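Local coordinates for protein hemolysin (Enterococcus faecalis, PDB 2R2Z) that may bind flavin adenine dinucleotide as part of a larger membrane protein, of which this is the transporter-associated domain, at residues Phe65-Met77 with Arg81-Asp91. Residues are numbered along the deposited sequence; the frame is centred on the assembly and turned at random. Where two conformers were deposited one is given.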
loop_
_atom_site.group_PDB
_atom_site.type_symbol
_atom_site.label_atom_id
_atom_site.label_comp_id
_atom_site.label_asym_id
_atom_site.label_seq_id
_atom_site.Cartn_x
_atom_site.Cartn_y
_atom_site.Cartn_z
ATOM N N PHE A 65 -1.267 0.609 8.229
ATOM C CA PHE A 65 -2.590 0.018 8.343
ATOM C C PHE A 65 -2.409 -1.483 8.191
ATOM O O PHE A 65 -1.782 -1.951 7.233
ATOM C CB PHE A 65 -3.508 0.548 7.245
ATOM C CG PHE A 65 -4.877 -0.054 7.274
ATOM C CD1 PHE A 65 -5.781 0.272 8.291
ATOM C CD2 PHE A 65 -5.275 -0.941 6.287
ATOM C CE1 PHE A 65 -7.059 -0.286 8.328
ATOM C CE2 PHE A 65 -6.545 -1.497 6.305
ATOM C CZ PHE A 65 -7.435 -1.167 7.330
ATOM N N GLU A 66 -2.970 -2.229 9.132
ATOM C CA GLU A 66 -2.896 -3.680 9.078
ATOM C C GLU A 66 -4.251 -4.243 8.676
ATOM O O GLU A 66 -5.295 -3.735 9.098
ATOM C CB GLU A 66 -2.430 -4.232 10.425
ATOM C CG GLU A 66 -1.119 -3.571 10.877
ATOM C CD GLU A 66 -0.492 -4.209 12.099
ATOM O OE1 GLU A 66 -0.392 -5.457 12.145
ATOM O OE2 GLU A 66 -0.083 -3.449 13.006
ATOM N N VAL A 67 -4.233 -5.287 7.851
ATOM C CA VAL A 67 -5.450 -5.936 7.393
ATOM C C VAL A 67 -5.080 -7.385 7.085
ATOM O O VAL A 67 -4.160 -7.640 6.318
ATOM C CB VAL A 67 -6.092 -5.166 6.191
ATOM C CG1 VAL A 67 -5.113 -4.947 5.034
ATOM C CG2 VAL A 67 -7.345 -5.878 5.720
ATOM N N GLY A 68 -5.760 -8.339 7.717
ATOM C CA GLY A 68 -5.412 -9.744 7.531
ATOM C C GLY A 68 -3.965 -9.974 7.911
ATOM O O GLY A 68 -3.513 -9.546 8.963
ATOM N N ASN A 69 -3.179 -10.648 7.081
ATOM C CA ASN A 69 -1.768 -10.843 7.451
ATOM C C ASN A 69 -0.829 -9.819 6.817
ATOM O O ASN A 69 0.385 -10.020 6.770
ATOM C CB ASN A 69 -1.299 -12.265 7.127
ATOM C CG ASN A 69 -1.228 -12.528 5.633
ATOM O OD1 ASN A 69 -2.071 -12.064 4.872
ATOM N ND2 ASN A 69 -0.212 -13.273 5.205
ATOM N N ILE A 70 -1.400 -8.722 6.331
ATOM C CA ILE A 70 -0.655 -7.674 5.633
ATOM C C ILE A 70 -0.499 -6.428 6.516
ATOM O O ILE A 70 -1.450 -6.053 7.216
ATOM C CB ILE A 70 -1.413 -7.264 4.337
ATOM C CG1 ILE A 70 -1.920 -8.507 3.587
ATOM C CG2 ILE A 70 -0.550 -6.363 3.450
ATOM C CD1 ILE A 70 -2.942 -8.200 2.509
ATOM N N LYS A 71 0.658 -5.788 6.428
ATOM C CA LYS A 71 0.821 -4.455 6.968
ATOM C C LYS A 71 1.244 -3.543 5.823
ATOM O O LYS A 71 2.222 -3.828 5.118
ATOM C CB LYS A 71 1.849 -4.426 8.092
ATOM C CG LYS A 71 2.004 -3.029 8.679
ATOM C CD LYS A 71 2.781 -3.004 9.974
ATOM C CE LYS A 71 4.232 -2.816 9.709
ATOM N NZ LYS A 71 4.828 -4.068 9.238
ATOM N N LEU A 72 0.498 -2.451 5.644
ATOM C CA LEU A 72 0.766 -1.459 4.595
ATOM C C LEU A 72 1.270 -0.187 5.262
ATOM O O LEU A 72 0.609 0.326 6.161
ATOM C CB LEU A 72 -0.521 -1.148 3.844
ATOM C CG LEU A 72 -1.175 -2.307 3.100
ATOM C CD1 LEU A 72 -2.529 -1.839 2.564
ATOM C CD2 LEU A 72 -0.297 -2.806 1.975
ATOM N N THR A 73 2.407 0.313 4.814
ATOM C CA THR A 73 2.991 1.513 5.401
ATOM C C THR A 73 3.138 2.564 4.326
ATOM O O THR A 73 3.502 2.263 3.193
ATOM C CB THR A 73 4.373 1.202 6.020
ATOM O OG1 THR A 73 4.214 0.193 7.023
ATOM C CG2 THR A 73 5.004 2.443 6.635
ATOM N N ALA A 74 2.868 3.819 4.668
ATOM C CA ALA A 74 3.064 4.912 3.733
ATOM C C ALA A 74 4.549 5.230 3.721
ATOM O O ALA A 74 5.042 5.950 4.608
ATOM C CB ALA A 74 2.248 6.132 4.189
ATOM N N GLU A 75 5.265 4.730 2.718
ATOM C CA GLU A 75 6.716 4.820 2.708
ATOM C C GLU A 75 7.238 6.138 2.167
ATOM O O GLU A 75 8.230 6.659 2.666
ATOM C CB GLU A 75 7.303 3.654 1.922
ATOM C CG GLU A 75 8.778 3.479 2.166
ATOM C CD GLU A 75 9.115 3.210 3.642
ATOM O OE1 GLU A 75 8.302 2.634 4.416
ATOM O OE2 GLU A 75 10.205 3.586 4.045
ATOM N N GLU A 76 6.589 6.654 1.123
ATOM C CA GLU A 76 7.031 7.891 0.483
ATOM C C GLU A 76 5.852 8.703 0.028
ATOM O O GLU A 76 5.054 8.240 -0.801
ATOM C CB GLU A 76 7.946 7.605 -0.714
ATOM C CG GLU A 76 8.556 8.872 -1.275
ATOM C CD GLU A 76 9.514 8.648 -2.427
ATOM O OE1 GLU A 76 9.660 7.500 -2.898
ATOM O OE2 GLU A 76 10.127 9.650 -2.872
HETATM N N MSE A 77 5.790 9.931 0.541
HETATM C CA MSE A 77 4.819 10.946 0.109
HETATM C C MSE A 77 5.502 11.945 -0.801
HETATM O O MSE A 77 6.672 12.286 -0.591
HETATM C CB MSE A 77 4.276 11.735 1.302
HETATM C CG MSE A 77 3.638 10.892 2.383
HETATM SE SE MSE A 77 2.073 9.926 1.782
HETATM C CE MSE A 77 0.965 11.468 1.282
ATOM N N ARG A 81 0.404 13.303 -2.301
ATOM C CA ARG A 81 0.323 12.059 -3.041
ATOM C C ARG A 81 1.119 10.947 -2.364
ATOM O O ARG A 81 2.299 11.124 -2.031
ATOM C CB ARG A 81 0.864 12.261 -4.446
ATOM C CG ARG A 81 0.955 10.985 -5.243
ATOM C CD ARG A 81 1.542 11.262 -6.603
ATOM N NE ARG A 81 1.580 10.074 -7.446
ATOM C CZ ARG A 81 1.962 10.100 -8.717
ATOM N NH1 ARG A 81 2.316 11.248 -9.280
ATOM N NH2 ARG A 81 1.978 8.987 -9.424
ATOM N N LEU A 82 0.472 9.803 -2.165
ATOM C CA LEU A 82 1.164 8.624 -1.673
ATOM C C LEU A 82 1.846 7.931 -2.838
ATOM O O LEU A 82 1.193 7.298 -3.672
ATOM C CB LEU A 82 0.187 7.704 -0.944
ATOM C CG LEU A 82 0.692 6.308 -0.564
ATOM C CD1 LEU A 82 2.002 6.377 0.228
ATOM C CD2 LEU A 82 -0.374 5.584 0.249
ATOM N N LEU A 83 3.146 8.088 -2.919
ATOM C CA LEU A 83 3.955 7.598 -4.036
ATOM C C LEU A 83 4.259 6.097 -3.928
ATOM O O LEU A 83 4.194 5.409 -4.907
ATOM C CB LEU A 83 5.283 8.356 -4.136
ATOM C CG LEU A 83 5.445 9.692 -4.853
ATOM C CD1 LEU A 83 6.931 10.014 -4.970
ATOM C CD2 LEU A 83 4.810 9.689 -6.232
ATOM N N VAL A 84 4.720 5.699 -2.740
ATOM C CA VAL A 84 5.203 4.327 -2.554
ATOM C C VAL A 84 4.706 3.800 -1.225
ATOM O O VAL A 84 4.802 4.491 -0.195
ATOM C CB VAL A 84 6.770 4.264 -2.605
ATOM C CG1 VAL A 84 7.246 2.830 -2.487
ATOM C CG2 VAL A 84 7.300 4.865 -3.918
ATOM N N LEU A 85 4.200 2.569 -1.260
ATOM C CA LEU A 85 3.805 1.839 -0.052
ATOM C C LEU A 85 4.854 0.797 0.259
ATOM O O LEU A 85 5.418 0.209 -0.652
ATOM C CB LEU A 85 2.471 1.092 -0.290
ATOM C CG LEU A 85 1.183 1.898 -0.414
ATOM C CD1 LEU A 85 1.088 2.575 -1.788
ATOM C CD2 LEU A 85 -0.018 0.991 -0.223
ATOM N N ARG A 86 5.083 0.531 1.534
ATOM C CA ARG A 86 5.800 -0.662 1.930
ATOM C C ARG A 86 4.775 -1.694 2.370
ATOM O O ARG A 86 3.799 -1.355 3.034
ATOM C CB ARG A 86 6.772 -0.344 3.059
ATOM C CG ARG A 86 7.625 -1.537 3.518
ATOM C CD ARG A 86 8.429 -1.189 4.775
ATOM N NE ARG A 86 9.360 -0.062 4.599
ATOM C CZ ARG A 86 10.683 -0.166 4.518
ATOM N NH1 ARG A 86 11.288 -1.341 4.528
ATOM N NH2 ARG A 86 11.400 0.931 4.415
ATOM N N VAL A 87 4.978 -2.939 1.962
ATOM C CA VAL A 87 4.078 -4.013 2.325
ATOM C C VAL A 87 4.845 -5.137 2.994
ATOM O O VAL A 87 5.844 -5.613 2.444
ATOM C CB VAL A 87 3.399 -4.563 1.067
ATOM C CG1 VAL A 87 2.347 -5.583 1.435
ATOM C CG2 VAL A 87 2.841 -3.422 0.193
ATOM N N HIS A 88 4.415 -5.512 4.204
ATOM C CA HIS A 88 4.933 -6.707 4.831
ATOM C C HIS A 88 3.851 -7.761 4.949
ATOM O O HIS A 88 2.695 -7.473 5.270
ATOM C CB HIS A 88 5.524 -6.400 6.195
ATOM C CG HIS A 88 6.535 -7.406 6.627
ATOM N ND1 HIS A 88 6.197 -8.636 7.149
ATOM C CD2 HIS A 88 7.883 -7.377 6.576
ATOM C CE1 HIS A 88 7.295 -9.315 7.416
ATOM N NE2 HIS A 88 8.333 -8.575 7.078
ATOM N N PHE A 89 4.229 -9.000 4.661
ATOM C CA PHE A 89 3.345 -10.152 4.795
ATOM C C PHE A 89 3.723 -10.982 6.006
ATOM O O PHE A 89 4.892 -11.264 6.225
ATOM C CB PHE A 89 3.411 -11.032 3.541
ATOM C CG PHE A 89 2.882 -10.361 2.320
ATOM C CD1 PHE A 89 1.538 -10.451 2.008
ATOM C CD2 PHE A 89 3.702 -9.629 1.478
ATOM C CE1 PHE A 89 1.023 -9.824 0.894
ATOM C CE2 PHE A 89 3.191 -8.996 0.355
ATOM C CZ PHE A 89 1.845 -9.094 0.066
ATOM N N TYR A 90 2.726 -11.342 6.802
ATOM C CA TYR A 90 2.924 -12.182 7.984
ATOM C C TYR A 90 2.241 -13.536 7.830
ATOM O O TYR A 90 1.468 -13.756 6.897
ATOM C CB TYR A 90 2.428 -11.464 9.235
ATOM C CG TYR A 90 3.093 -10.135 9.428
ATOM C CD1 TYR A 90 4.335 -10.035 10.052
ATOM C CD2 TYR A 90 2.493 -8.971 8.950
ATOM C CE1 TYR A 90 4.957 -8.797 10.212
ATOM C CE2 TYR A 90 3.098 -7.743 9.102
ATOM C CZ TYR A 90 4.323 -7.656 9.734
ATOM O OH TYR A 90 4.915 -6.427 9.869
ATOM N N ASP A 91 2.548 -14.447 8.747
ATOM C CA ASP A 91 1.902 -15.753 8.801
ATOM C C ASP A 91 0.808 -15.732 9.858
ATOM O O ASP A 91 0.994 -15.163 10.936
ATOM C CB ASP A 91 2.929 -16.825 9.150
ATOM C CG ASP A 91 4.100 -16.834 8.203
ATOM O OD1 ASP A 91 3.868 -16.713 6.978
ATOM O OD2 ASP A 91 5.247 -16.970 8.683
#
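With CG anti to the backbone N in both E75 (chi1 -165°) and R86 (chi1 -178°), and with bends at chi2 of the glutamate and chi3 of the arginine, carboxylate and guanidinium meet across two neighbouring strands of a β hairpin, 70-78 and 81-89. R86 grips side-on: its NE lies 2.9 Å from E75 OE1, and NH2 reaches OE2 in a second, nearly straight bond. Both oxygens lie in the guanidinium plane, yet each is approached from above the carboxylate plane, the two groups being turned 75° apart. R86 thus lies between two carboxylates, since its NH1 continues to E17, a zinc-binding residue, while K62 also bonds E75 OE2.

The hairpin illustrates how an antiparallel pair absorbs irregularities. From I70-F89 to A74-L85 the ladder is regular, but V84 O then accepts from both E75 N (3.0 Å) and E76 N, a classic bulge. A second follows at once, where E76 O accepts from L83 N and V84 N. The first bulge turns E75 toward the partner strand, within reach of R86.

On the face bearing I70, L72, A74 and M77, the contact is apolar. I70 CG2 and V87 CG1 lie side by side at 3.6 Å, L72 CD2 packs on V87 CG2, and M77, a selenomethionine, folds its SE against L82 CD1 (3.9 Å). Y48 of helix 45-53 touches L72 here, and I56 touches M77.

At the far end K71, bent at chi3 and chi4, crosses the Y90 side chain at a slant. Its NZ is modelled implausibly close to Y90 OH, so that bond is doubtful; more securely, the edge of the Y90 ring receives K71 CB in its plane, with CE2 the nearest ring carbon at 3.7 Å.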